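Local structure of spectinomycin phosphotransferase (Legionella pneumophila serogroup 1, 3I0O) at residues K119-V124 with Q261-G266. The protein probably transfers a phosphate group from a nucleotide to the aminocyclitol antibiotic spectinomycin, with bound magnesium. Sequence-based numbering, arbitrary orientation.
Sequences KQLGKV and QYFYEG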
loop_
_atom_site.group_PDB
_atom_site.type_symbol
_atom_site.label_atom_id
_atom_site.label_comp_id
_atom_site.label_asym_id
_atom_site.label_seq_id
_atom_site.Cartn_x
_atom_site.Cartn_y
_atom_site.Cartn_z
ATOM N N LYS A 119 1.307 12.887 -15.617
ATOM C CA LYS A 119 0.102 12.949 -16.434
ATOM C C LYS A 119 -0.361 11.531 -16.729
ATOM O O LYS A 119 -1.556 11.234 -16.724
ATOM C CB LYS A 119 0.394 13.680 -17.747
ATOM C CG LYS A 119 -0.834 13.961 -18.609
ATOM C CD LYS A 119 -0.452 14.826 -19.816
ATOM C CE LYS A 119 -1.667 15.411 -20.539
ATOM N NZ LYS A 119 -2.567 14.371 -21.100
ATOM N N GLN A 120 0.602 10.656 -16.977
ATOM C CA GLN A 120 0.313 9.266 -17.286
ATOM C C GLN A 120 -0.293 8.551 -16.077
ATOM O O GLN A 120 -1.160 7.694 -16.231
ATOM C CB GLN A 120 1.595 8.563 -17.719
ATOM C CG GLN A 120 1.372 7.229 -18.373
ATOM C CD GLN A 120 2.627 6.391 -18.381
ATOM O OE1 GLN A 120 3.741 6.922 -18.388
ATOM N NE2 GLN A 120 2.460 5.074 -18.390
ATOM N N LEU A 121 0.166 8.894 -14.876
ATOM C CA LEU A 121 -0.367 8.264 -13.673
ATOM C C LEU A 121 -1.811 8.708 -13.452
ATOM O O LEU A 121 -2.659 7.919 -13.051
ATOM C CB LEU A 121 0.479 8.612 -12.444
ATOM C CG LEU A 121 0.003 7.934 -11.154
ATOM C CD1 LEU A 121 0.115 6.438 -11.312
ATOM C CD2 LEU A 121 0.830 8.393 -9.967
ATOM N N GLY A 122 -2.088 9.977 -13.718
ATOM C CA GLY A 122 -3.446 10.465 -13.549
ATOM C C GLY A 122 -4.365 9.803 -14.558
ATOM O O GLY A 122 -5.510 9.455 -14.255
ATOM N N LYS A 123 -3.857 9.627 -15.770
ATOM C CA LYS A 123 -4.634 9.003 -16.816
ATOM C C LYS A 123 -4.953 7.554 -16.457
ATOM O O LYS A 123 -6.075 7.096 -16.655
ATOM C CB LYS A 123 -3.880 9.064 -18.151
ATOM C CG LYS A 123 -4.659 8.446 -19.304
ATOM C CD LYS A 123 -4.115 8.840 -20.664
ATOM C CE LYS A 123 -5.060 8.361 -21.767
ATOM N NZ LYS A 123 -4.637 8.800 -23.126
ATOM N N VAL A 124 -3.965 6.842 -15.919
ATOM C CA VAL A 124 -4.144 5.444 -15.539
ATOM C C VAL A 124 -5.025 5.257 -14.308
ATOM O O VAL A 124 -5.769 4.286 -14.236
ATOM C CB VAL A 124 -2.787 4.752 -15.280
ATOM C CG1 VAL A 124 -3.009 3.340 -14.758
ATOM C CG2 VAL A 124 -1.982 4.710 -16.559
ATOM N N GLN A 261 -1.219 19.277 -10.193
ATOM C CA GLN A 261 -1.873 19.722 -11.429
ATOM C C GLN A 261 -1.478 18.821 -12.607
ATOM O O GLN A 261 -2.319 18.485 -13.441
ATOM C CB GLN A 261 -1.514 21.180 -11.726
ATOM N N TYR A 262 -0.200 18.443 -12.686
ATOM C CA TYR A 262 0.256 17.548 -13.751
ATOM C C TYR A 262 -0.636 16.302 -13.719
ATOM O O TYR A 262 -1.103 15.823 -14.753
ATOM C CB TYR A 262 1.685 17.054 -13.512
ATOM C CG TYR A 262 2.809 18.054 -13.612
ATOM C CD1 TYR A 262 2.723 19.179 -14.437
ATOM C CD2 TYR A 262 4.030 17.786 -12.986
ATOM C CE1 TYR A 262 3.837 20.002 -14.646
ATOM C CE2 TYR A 262 5.146 18.594 -13.186
ATOM C CZ TYR A 262 5.046 19.695 -14.020
ATOM O OH TYR A 262 6.181 20.441 -14.249
ATOM N N PHE A 263 -0.836 15.773 -12.513
ATOM C CA PHE A 263 -1.643 14.579 -12.301
ATOM C C PHE A 263 -3.069 14.716 -12.834
ATOM O O PHE A 263 -3.542 13.864 -13.589
ATOM C CB PHE A 263 -1.699 14.237 -10.804
ATOM C CG PHE A 263 -2.694 13.166 -10.470
ATOM C CD1 PHE A 263 -2.351 11.827 -10.567
ATOM C CD2 PHE A 263 -3.998 13.501 -10.115
ATOM C CE1 PHE A 263 -3.293 10.837 -10.320
ATOM C CE2 PHE A 263 -4.950 12.518 -9.866
ATOM C CZ PHE A 263 -4.598 11.184 -9.970
ATOM N N TYR A 264 -3.758 15.776 -12.425
ATOM C CA TYR A 264 -5.129 15.978 -12.859
ATOM C C TYR A 264 -5.250 16.217 -14.354
ATOM O O TYR A 264 -6.306 15.993 -14.953
ATOM C CB TYR A 264 -5.774 17.109 -12.064
ATOM C CG TYR A 264 -6.325 16.614 -10.755
ATOM C CD1 TYR A 264 -5.619 16.780 -9.565
ATOM C CD2 TYR A 264 -7.517 15.895 -10.721
ATOM C CE1 TYR A 264 -6.086 16.235 -8.374
ATOM C CE2 TYR A 264 -7.992 15.345 -9.541
ATOM C CZ TYR A 264 -7.275 15.515 -8.373
ATOM O OH TYR A 264 -7.743 14.940 -7.215
ATOM N N GLU A 265 -4.153 16.656 -14.956
ATOM C CA GLU A 265 -4.116 16.900 -16.386
ATOM C C GLU A 265 -4.462 15.594 -17.100
ATOM O O GLU A 265 -5.127 15.595 -18.131
ATOM C CB GLU A 265 -2.716 17.358 -16.781
ATOM C CG GLU A 265 -2.605 17.962 -18.158
ATOM C CD GLU A 265 -1.219 18.531 -18.408
ATOM O OE1 GLU A 265 -0.732 19.285 -17.530
ATOM O OE2 GLU A 265 -0.624 18.229 -19.474
ATOM N N GLY A 266 -4.003 14.478 -16.535
ATOM C CA GLY A 266 -4.267 13.176 -17.117
ATOM C C GLY A 266 -5.486 12.500 -16.514
ATOM O O GLY A 266 -6.179 11.740 -17.188
#
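Gly122 and Gly266 face each other where the local axes of 119-124 and 261-266 come within 6.2 Å, crossing at -45°, an instance of glycines letting helix backbones meet directly. With no CB on either, Gly122 C lies 3.5 Å from Gly266 C. The backbones are then joined by CA-H...O contacts in both directions, with no conventional hydrogen bond across the pair. Gly122 CA meets Phe263 O at 3.4 Å, and Gly266 CA meets Lys119 O in the same way, both contacts almost straight. Lys119 O also accepts the helical bond from Lys123 N, and Phe263 O that from Gly266 N, so each carbonyl serves its own helix and its neighbour. Lys123 CA approaches Gly266 O in a more bent contact.

These segments belong to helices 115-130 and 257-267, within the helical part of a kinase-like aminoglycoside phosphotransferase fold; Leu121 is about 14 Å from the bound ADP, side chain to ligand.

On the buried flank, Phe263 has CG anti to its N (chi1 170°), bringing the ring alongside Gly122, with CE1 3.3 Å from Gly122 CA. Leu121 CG adds a looser apolar contact with CE1. Leu243 and Ile246 also touch Phe263, while Leu121 reaches Ile228 of strand 226-228.

On the solvent-exposed side, the side chains of Lys119 and Glu265 cross, the lysine's CD and CE methylenes lying against the carboxylate, with Lys119 CE 3.2 Å from Glu265 OE2. The lysine chain bends at chi4 and Lys119 NZ stays 4.6 Å from Glu265 OE2, so any attraction between the opposite charges is probably long-range.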